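Local atomic coordinates of SAM-dependent methyltransferase (Anabaena variabilis ATCC 29413, PDB entry 3GGD), a protein that probably transfers methyl groups from S-adenosyl-L-methionine to an unspecified substrate, and binds the product cofactor S-adenosyl-L-homocysteine. Residues V44-F50 with F73-F78; G124-I128 with L152-A158. One frame throughout, in Å; residues are numbered along the deposited sequence.

Contact 1: residues V44-F50 with F73-F78. With SO4 (sulfate ion), chain J; EDO (1,2-ethanediol), chain M; EDO (1,2-ethanediol), chain L.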
ATOM      1  N   VAL A  44     -13.536   0.667  -2.985  1.00 58.46           N
ATOM      2  CA  VAL A  44     -14.796   1.297  -3.356  1.00 58.36           C
ATOM      3  C   VAL A  44     -14.836   2.760  -2.881  1.00 58.92           C
ATOM      4  O   VAL A  44     -15.396   3.662  -3.567  1.00 57.20           O
ATOM      5  CB  VAL A  44     -15.989   0.534  -2.773  1.00 58.07           C
ATOM      6  CG1 VAL A  44     -17.287   1.402  -2.776  1.00 56.61           C
ATOM      7  CG2 VAL A  44     -16.171  -0.754  -3.508  1.00 57.63           C
ATOM      8  N   VAL A  45     -14.242   2.997  -1.713  1.00 58.79           N
ATOM      9  CA  VAL A  45     -14.114   4.371  -1.175  1.00 59.33           C
ATOM     10  C   VAL A  45     -13.058   5.170  -1.958  1.00 59.03           C
ATOM     11  O   VAL A  45     -13.249   6.344  -2.281  1.00 58.26           O
ATOM     12  CB  VAL A  45     -13.750   4.332   0.337  1.00 60.38           C
ATOM     13  CG1 VAL A  45     -13.325   5.738   0.851  1.00 61.98           C
ATOM     14  CG2 VAL A  45     -14.938   3.751   1.131  1.00 59.20           C
ATOM     15  N   ASP A  46     -11.978   4.504  -2.335  1.00 58.68           N
ATOM     16  CA  ASP A  46     -10.894   5.162  -3.099  1.00 59.22           C
ATOM     17  C   ASP A  46     -11.250   5.567  -4.549  1.00 59.39           C
ATOM     18  O   ASP A  46     -10.888   6.668  -4.998  1.00 58.87           O
ATOM     19  CB  ASP A  46      -9.670   4.240  -3.182  1.00 58.80           C
ATOM     20  CG  ASP A  46      -9.109   3.870  -1.784  1.00 60.44           C
ATOM     21  OD1 ASP A  46      -9.073   4.767  -0.910  1.00 59.13           O
ATOM     22  OD2 ASP A  46      -8.694   2.708  -1.607  1.00 59.78           O
ATOM     23  N   LEU A  47     -11.956   4.679  -5.260  1.00 58.82           N
ATOM     24  CA  LEU A  47     -12.115   4.818  -6.712  1.00 58.46           C
ATOM     25  C   LEU A  47     -12.722   6.164  -7.155  1.00 58.00           C
ATOM     26  O   LEU A  47     -12.207   6.757  -8.075  1.00 57.82           O
ATOM     27  CB  LEU A  47     -12.861   3.612  -7.320  1.00 58.28           C
ATOM     28  CG  LEU A  47     -12.996   3.556  -8.861  1.00 58.15           C
ATOM     29  CD1 LEU A  47     -11.619   3.690  -9.527  1.00 54.97           C
ATOM     30  CD2 LEU A  47     -13.759   2.299  -9.384  1.00 57.55           C
ATOM     31  N   PRO A  48     -13.787   6.662  -6.490  1.00 57.32           N
ATOM     32  CA  PRO A  48     -14.273   7.974  -6.912  1.00 58.00           C
ATOM     33  C   PRO A  48     -13.229   9.112  -6.842  1.00 58.32           C
ATOM     34  O   PRO A  48     -13.338  10.104  -7.567  1.00 58.00           O
ATOM     35  CB  PRO A  48     -15.448   8.241  -5.975  1.00 57.98           C
ATOM     36  CG  PRO A  48     -15.831   6.912  -5.423  1.00 58.14           C
ATOM     37  CD  PRO A  48     -14.570   6.114  -5.382  1.00 58.20           C
ATOM     38  N   ARG A  49     -12.219   8.966  -6.005  1.00 59.39           N
ATOM     39  CA  ARG A  49     -11.207  10.033  -5.846  1.00 59.81           C
ATOM     40  C   ARG A  49     -10.266  10.133  -7.030  1.00 60.28           C
ATOM     41  O   ARG A  49      -9.614  11.144  -7.196  1.00 60.90           O
ATOM     42  CB  ARG A  49     -10.393   9.792  -4.567  1.00 60.12           C
ATOM     43  CG  ARG A  49     -11.222   9.875  -3.279  1.00 60.11           C
ATOM     44  CD  ARG A  49     -10.494   9.286  -2.102  1.00 59.60           C
ATOM     45  NE  ARG A  49     -11.278   9.437  -0.874  1.00 59.31           N
ATOM     46  CZ  ARG A  49     -10.931   8.935   0.304  1.00 62.74           C
ATOM     47  NH1 ARG A  49      -9.814   8.255   0.459  1.00 61.35           N
ATOM     48  NH2 ARG A  49     -11.706   9.111   1.356  1.00 63.56           N
ATOM     49  N   PHE A  50     -10.157   9.073  -7.834  1.00 60.92           N
ATOM     50  CA  PHE A  50      -9.265   9.095  -9.000  1.00 59.60           C
ATOM     51  C   PHE A  50      -9.813   8.636 -10.357  1.00 59.79           C
ATOM     52  O   PHE A  50      -9.175   8.884 -11.390  1.00 57.70           O
ATOM     53  CB  PHE A  50      -7.998   8.328  -8.699  1.00 60.69           C
ATOM     54  CG  PHE A  50      -8.170   6.844  -8.497  1.00 61.06           C
ATOM     55  CD1 PHE A  50      -8.020   5.957  -9.562  1.00 60.20           C
ATOM     56  CD2 PHE A  50      -8.329   6.322  -7.232  1.00 60.32           C
ATOM     57  CE1 PHE A  50      -8.116   4.589  -9.372  1.00 60.74           C
ATOM     58  CE2 PHE A  50      -8.421   4.961  -7.044  1.00 61.56           C
ATOM     59  CZ  PHE A  50      -8.316   4.090  -8.109  1.00 61.99           C
ATOM     60  N   PHE A  73     -11.204  -6.144  -7.624  1.00 59.99           N
ATOM     61  CA  PHE A  73     -12.185  -5.122  -7.884  1.00 59.49           C
ATOM     62  C   PHE A  73     -11.713  -4.169  -9.012  1.00 59.55           C
ATOM     63  O   PHE A  73     -12.446  -3.870  -9.954  1.00 58.23           O
ATOM     64  CB  PHE A  73     -12.535  -4.395  -6.571  1.00 59.82           C
ATOM     65  CG  PHE A  73     -13.386  -3.168  -6.750  1.00 60.39           C
ATOM     66  CD1 PHE A  73     -12.804  -1.951  -7.145  1.00 61.97           C
ATOM     67  CD2 PHE A  73     -14.746  -3.212  -6.536  1.00 60.36           C
ATOM     68  CE1 PHE A  73     -13.577  -0.813  -7.306  1.00 60.94           C
ATOM     69  CE2 PHE A  73     -15.518  -2.063  -6.693  1.00 61.48           C
ATOM     70  CZ  PHE A  73     -14.929  -0.879  -7.076  1.00 60.80           C
ATOM     71  N   LEU A  74     -10.488  -3.684  -8.915  1.00 59.97           N
ATOM     72  CA  LEU A  74      -9.962  -2.809  -9.949  1.00 60.83           C
ATOM     73  C   LEU A  74     -10.113  -3.446 -11.337  1.00 61.20           C
ATOM     74  O   LEU A  74     -10.442  -2.778 -12.313  1.00 60.27           O
ATOM     75  CB  LEU A  74      -8.478  -2.485  -9.672  1.00 60.95           C
ATOM     76  CG  LEU A  74      -8.242  -1.558  -8.478  1.00 60.70           C
ATOM     77  CD1 LEU A  74      -6.731  -1.431  -8.186  1.00 62.82           C
ATOM     78  CD2 LEU A  74      -8.906  -0.147  -8.690  1.00 61.01           C
ATOM     79  N   SER A  75      -9.911  -4.764 -11.412  1.00 62.26           N
ATOM     80  CA  SER A  75      -9.923  -5.451 -12.702  1.00 62.19           C
ATOM     81  C   SER A  75     -11.316  -5.485 -13.280  1.00 62.52           C
ATOM     82  O   SER A  75     -11.483  -5.696 -14.466  1.00 62.24           O
ATOM     83  CB  SER A  75      -9.377  -6.878 -12.571  1.00 62.07           C
ATOM     84  OG  SER A  75     -10.347  -7.775 -12.053  1.00 60.25           O
ATOM     85  N   GLN A  76     -12.332  -5.319 -12.445  1.00 62.89           N
ATOM     86  CA  GLN A  76     -13.734  -5.305 -12.938  1.00 63.52           C
ATOM     87  C   GLN A  76     -14.047  -3.949 -13.606  1.00 61.40           C
ATOM     88  O   GLN A  76     -14.919  -3.839 -14.428  1.00 60.00           O
ATOM     89  CB  GLN A  76     -14.689  -5.674 -11.790  1.00 63.33           C
ATOM     90  CG  GLN A  76     -14.532  -7.175 -11.422  1.00 68.03           C
ATOM     91  CD  GLN A  76     -14.859  -7.555  -9.947  1.00 70.52           C
ATOM     92  OE1 GLN A  76     -14.774  -6.719  -9.027  1.00 80.51           O
ATOM     93  NE2 GLN A  76     -15.207  -8.849  -9.721  1.00 75.04           N
ATOM     94  N   PHE A  77     -13.244  -2.933 -13.308  1.00 60.72           N
ATOM     95  CA  PHE A  77     -13.484  -1.579 -13.821  1.00 60.71           C
ATOM     96  C   PHE A  77     -12.472  -1.132 -14.880  1.00 61.05           C
ATOM     97  O   PHE A  77     -12.785  -0.302 -15.688  1.00 61.15           O
ATOM     98  CB  PHE A  77     -13.461  -0.555 -12.641  1.00 60.20           C
ATOM     99  CG  PHE A  77     -14.701  -0.611 -11.781  1.00 59.67           C
ATOM    100  CD1 PHE A  77     -14.841  -1.589 -10.807  1.00 59.17           C
ATOM    101  CD2 PHE A  77     -15.752   0.287 -11.991  1.00 57.14           C
ATOM    102  CE1 PHE A  77     -15.999  -1.665 -10.038  1.00 60.28           C
ATOM    103  CE2 PHE A  77     -16.894   0.210 -11.244  1.00 58.49           C
ATOM    104  CZ  PHE A  77     -17.037  -0.761 -10.268  1.00 58.94           C
ATOM    105  N   PHE A  78     -11.242  -1.633 -14.835  1.00 61.54           N
ATOM    106  CA  PHE A  78     -10.202  -1.217 -15.784  1.00 62.15           C
ATOM    107  C   PHE A  78      -9.866  -2.351 -16.734  1.00 61.96           C
ATOM    108  O   PHE A  78      -9.842  -3.509 -16.318  1.00 61.83           O
ATOM    109  CB  PHE A  78      -8.936  -0.803 -15.048  1.00 62.75           C
ATOM    110  CG  PHE A  78      -9.058   0.488 -14.329  1.00 63.98           C
ATOM    111  CD1 PHE A  78      -9.602   0.540 -13.047  1.00 65.08           C
ATOM    112  CD2 PHE A  78      -8.652   1.659 -14.926  1.00 66.54           C
ATOM    113  CE1 PHE A  78      -9.731   1.728 -12.368  1.00 64.03           C
ATOM    114  CE2 PHE A  78      -8.772   2.890 -14.248  1.00 68.42           C
ATOM    115  CZ  PHE A  78      -9.329   2.915 -12.961  1.00 66.55           C
TER
HETATM  116  S   SO4 J 253     -14.107  11.625  -0.069  1.00119.23           S
HETATM  117  O1  SO4 J 253     -13.896  10.937  -1.349  1.00117.82           O
HETATM  118  O2  SO4 J 253     -14.255  10.675   1.048  1.00118.53           O
HETATM  119  O3  SO4 J 253     -15.374  12.347  -0.198  1.00120.94           O
HETATM  120  O4  SO4 J 253     -13.052  12.604   0.203  1.00117.42           O
HETATM  121  C1  EDO M 256     -18.410   5.026  -3.377  1.00 54.60           C
HETATM  122  O1  EDO M 256     -17.263   5.541  -2.679  1.00 55.29           O
HETATM  123  C2  EDO M 256     -19.585   6.000  -3.259  1.00 53.44           C
HETATM  124  O2  EDO M 256     -19.425   7.155  -4.080  1.00 52.60           O
HETATM  125  C1  EDO L 255      -9.532   2.922   3.336  1.00 56.55           C
HETATM  126  O1  EDO L 255      -9.750   1.560   3.745  1.00 54.42           O
HETATM  127  C2  EDO L 255      -9.587   3.097   1.791  1.00 56.76           C
HETATM  128  O2  EDO L 255      -8.783   2.130   1.046  1.00 50.47           O
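L47 of helix 43-50 pushes its isobutyl group among F73, F77 and F78 of helix 69-77 and the turn after it, joining two helices of the Rossmann-like methyltransferase fold. The short axes stay 11.6 Å apart at a crossing angle of -40°, so large side chains bridge the gap. From CB, which points at the other helix, the chain of L47 runs with CG anti to the backbone N (chi1 -175°), and CG splits it into two methyls. CD2 lies over one face of the F77 ring, 4.0 Å from its centroid, a CH-pi contact; the same methyl meets the edge of the F73 ring, 3.7 Å from F73 CE1. L47 CD1 lies 3.9 Å from F78 CE1, at the ring edge.

V44 CG2 comes within 3.5 Å of F73 CE2, the two side chains crossing almost perpendicularly. F50 CE1 meets F78 CZ obliquely, L74 CD2 lies at the edge of the F50 ring, and that ring also meets F54 and Y160. No hydrogen bond crosses between the segments. Away from F73-F78, R49 grips a sulfate, probably from the crystallisation liquor, through two nearly straight bonds: R49 NE to O1, 3.1 Å, and R49 NH2 to O2, 3.0 Å.

Contact 2: residues G124-I128 with L152-A158. With EDO (1,2-ethanediol), chain N.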
ATOM      1  N   GLY A 124       5.181   0.736 -21.068  1.00 58.80           N
ATOM      2  CA  GLY A 124       5.028   2.170 -21.135  1.00 57.72           C
ATOM      3  C   GLY A 124       4.510   2.748 -19.841  1.00 57.57           C
ATOM      4  O   GLY A 124       4.472   2.080 -18.792  1.00 57.36           O
ATOM      5  N   ASP A 125       4.068   3.997 -19.917  1.00 57.28           N
ATOM      6  CA  ASP A 125       3.599   4.743 -18.769  1.00 56.72           C
ATOM      7  C   ASP A 125       2.359   4.035 -18.225  1.00 57.73           C
ATOM      8  O   ASP A 125       1.491   3.627 -18.979  1.00 58.42           O
ATOM      9  CB  ASP A 125       3.176   6.162 -19.146  1.00 56.70           C
ATOM     10  CG  ASP A 125       4.329   7.078 -19.553  1.00 57.72           C
ATOM     11  OD1 ASP A 125       5.511   6.687 -19.483  1.00 57.18           O
ATOM     12  OD2 ASP A 125       3.997   8.221 -19.915  1.00 58.15           O
ATOM     13  N   ALA A 126       2.264   3.932 -16.904  1.00 58.48           N
ATOM     14  CA  ALA A 126       1.149   3.246 -16.233  1.00 58.80           C
ATOM     15  C   ALA A 126       0.530   4.184 -15.196  1.00 58.68           C
ATOM     16  O   ALA A 126       1.216   5.025 -14.619  1.00 58.87           O
ATOM     17  CB  ALA A 126       1.634   1.974 -15.523  1.00 57.46           C
ATOM     18  N   ASN A 127      -0.763   4.016 -14.955  1.00 58.52           N
ATOM     19  CA  ASN A 127      -1.381   4.642 -13.787  1.00 59.24           C
ATOM     20  C   ASN A 127      -1.098   3.748 -12.609  1.00 59.80           C
ATOM     21  O   ASN A 127      -0.820   2.564 -12.802  1.00 59.86           O
ATOM     22  CB  ASN A 127      -2.869   4.788 -13.972  1.00 59.62           C
ATOM     23  CG  ASN A 127      -3.217   5.773 -15.044  1.00 60.95           C
ATOM     24  OD1 ASN A 127      -2.604   6.837 -15.120  1.00 58.44           O
ATOM     25  ND2 ASN A 127      -4.211   5.418 -15.894  1.00 56.66           N
ATOM     26  N   ILE A 128      -1.119   4.313 -11.396  1.00 59.84           N
ATOM     27  CA  ILE A 128      -0.852   3.523 -10.177  1.00 59.44           C
ATOM     28  C   ILE A 128      -1.894   3.735  -9.098  1.00 59.90           C
ATOM     29  O   ILE A 128      -2.284   4.877  -8.792  1.00 60.16           O
ATOM     30  CB  ILE A 128       0.544   3.829  -9.546  1.00 59.34           C
ATOM     31  CG1 ILE A 128       1.674   3.416 -10.491  1.00 60.19           C
ATOM     32  CG2 ILE A 128       0.726   3.084  -8.190  1.00 58.57           C
ATOM     33  CD1 ILE A 128       3.073   3.874 -10.067  1.00 59.47           C
ATOM     34  N   LEU A 152       7.748   4.161 -13.213  1.00 57.09           N
ATOM     35  CA  LEU A 152       6.534   3.520 -13.733  1.00 57.84           C
ATOM     36  C   LEU A 152       5.496   4.498 -14.340  1.00 58.89           C
ATOM     37  O   LEU A 152       4.799   4.178 -15.350  1.00 59.12           O
ATOM     38  CB  LEU A 152       5.868   2.697 -12.628  1.00 57.51           C
ATOM     39  CG  LEU A 152       6.661   1.483 -12.117  1.00 59.76           C
ATOM     40  CD1 LEU A 152       6.045   0.891 -10.822  1.00 57.69           C
ATOM     41  CD2 LEU A 152       6.837   0.386 -13.235  1.00 56.66           C
ATOM     42  N   LEU A 153       5.366   5.671 -13.699  1.00 58.90           N
ATOM     43  CA  LEU A 153       4.393   6.672 -14.095  1.00 59.48           C
ATOM     44  C   LEU A 153       4.754   7.416 -15.377  1.00 59.43           C
ATOM     45  O   LEU A 153       3.871   7.783 -16.180  1.00 59.78           O
ATOM     46  CB  LEU A 153       4.243   7.704 -12.972  1.00 59.42           C
ATOM     47  CG  LEU A 153       3.519   7.188 -11.714  1.00 61.63           C
ATOM     48  CD1 LEU A 153       3.829   8.058 -10.478  1.00 59.83           C
ATOM     49  CD2 LEU A 153       1.985   7.037 -11.968  1.00 58.80           C
ATOM     50  N   GLY A 154       6.046   7.698 -15.546  1.00 59.76           N
ATOM     51  CA  GLY A 154       6.498   8.536 -16.676  1.00 59.36           C
ATOM     52  C   GLY A 154       5.721   9.855 -16.690  1.00 59.10           C
ATOM     53  O   GLY A 154       5.341  10.372 -15.647  1.00 59.85           O
ATOM     54  N   LYS A 155       5.452  10.393 -17.867  1.00 59.01           N
ATOM     55  CA  LYS A 155       4.733  11.657 -17.985  1.00 58.97           C
ATOM     56  C   LYS A 155       3.229  11.508 -17.890  1.00 59.97           C
ATOM     57  O   LYS A 155       2.573  12.366 -17.298  1.00 60.41           O
ATOM     58  CB  LYS A 155       5.057  12.341 -19.314  1.00 58.86           C
ATOM     59  CG  LYS A 155       4.443  13.747 -19.503  1.00 59.00           C
ATOM     60  CD  LYS A 155       5.044  14.756 -18.528  1.00 59.42           C
ATOM     61  CE  LYS A 155       4.575  16.209 -18.816  1.00 60.21           C
ATOM     62  NZ  LYS A 155       3.108  16.277 -18.873  1.00 58.29           N
ATOM     63  N   GLN A 156       2.676  10.450 -18.474  1.00 60.36           N
ATOM     64  CA  GLN A 156       1.233  10.371 -18.620  1.00 61.94           C
ATOM     65  C   GLN A 156       0.509   9.680 -17.507  1.00 60.59           C
ATOM     66  O   GLN A 156      -0.690   9.834 -17.390  1.00 60.42           O
ATOM     67  CB  GLN A 156       0.858   9.638 -19.901  1.00 62.37           C
ATOM     68  CG  GLN A 156       1.411  10.211 -21.220  1.00 65.30           C
ATOM     69  CD  GLN A 156       0.874   9.371 -22.411  1.00 69.30           C
ATOM     70  OE1 GLN A 156      -0.352   9.117 -22.511  1.00 77.24           O
ATOM     71  NE2 GLN A 156       1.783   8.888 -23.270  1.00 78.69           N
ATOM     72  N   GLY A 157       1.212   8.876 -16.726  1.00 59.45           N
ATOM     73  CA  GLY A 157       0.583   8.198 -15.605  1.00 60.06           C
ATOM     74  C   GLY A 157       0.189   9.080 -14.431  1.00 59.06           C
ATOM     75  O   GLY A 157       0.856  10.070 -14.160  1.00 59.35           O
ATOM     76  N   ALA A 158      -0.878   8.698 -13.729  1.00 58.64           N
ATOM     77  CA  ALA A 158      -1.255   9.345 -12.470  1.00 59.47           C
ATOM     78  C   ALA A 158      -1.289   8.255 -11.396  1.00 60.26           C
ATOM     79  O   ALA A 158      -1.510   7.075 -11.691  1.00 59.60           O
ATOM     80  CB  ALA A 158      -2.629  10.100 -12.553  1.00 58.46           C
TER
HETATM   81  C1  EDO N 257       6.246   8.951 -22.185  1.00 66.75           C
HETATM   82  O1  EDO N 257       4.912   9.443 -22.111  1.00 62.60           O
HETATM   83  C2  EDO N 257       7.137   9.669 -21.168  1.00 67.39           C
HETATM   84  O2  EDO N 257       7.108   8.981 -19.880  1.00 65.02           O
HETATM   85  O   HOH W   1       5.192   1.424 -16.320  1.00 47.64           O
HETATM   86  O   HOH W   2      -3.638   8.918 -16.390  1.00 53.79           O
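Backbone hydrogen bonds join A126 and I128 to the L152-A158 segment. A126 N donates to L152 O near the end of helix 142-153 (3.0 Å), and I128 N donates to A158 O (2.8 Å), where strands 127-131 and 158-164 start to pair. A water donates to both G124 O and L152 O.

Side-chain acceptors hold the intervening turn. With CG beside its own backbone N (chi1 -69°), D125 brings OD2 to Q156 N at 3.0 Å; the N-H arrives from above the carboxylate plane, 43° out of it. D125 OD1 accepts from H120, and an ethanediol, probably from the crystallisation liquor, donates one hydroxyl to each carboxylate oxygen, while K155 N donates to its O2. N127 OD1 takes the N-H of A158 N at 2.9 Å, in the carbonyl plane and nearly straight (164° at the hydrogen).

Apolar contact comes from I128 CD1, 3.7 Å from L153 CG and 4.0 Å from L152 CB. G154, without a side chain, turns out of the helix with positive phi, which lets D125 OD1 sit against its CA, 3.5 Å away. These contacts close the helix-to-strand return of a beta-alpha-beta crossover, the repeating unit of Rossmann-like methyltransferases.

Contact 1 closes in the chain before contact 2 opens; their centres lie 17 Å apart, and their nearest atoms, about 5 Å apart, do not touch. The two are related through the central sheet: L74 and F78 rest on L60 of strand 60-63, while N127 is backbone hydrogen-bonded to I61 and its side chain meets L60. D46 and R49 reach Y160 of strand 158-164, which pairs with I128. F54 is a further shared neighbour, meeting F50 as well as N127 and A158. None of the named binding residues W23, D85, D109, G110 and R131 lies in either contact; the L74 side chain is about 9 Å from S-adenosyl-L-homocysteine, and that of L152 about 7 Å from G110.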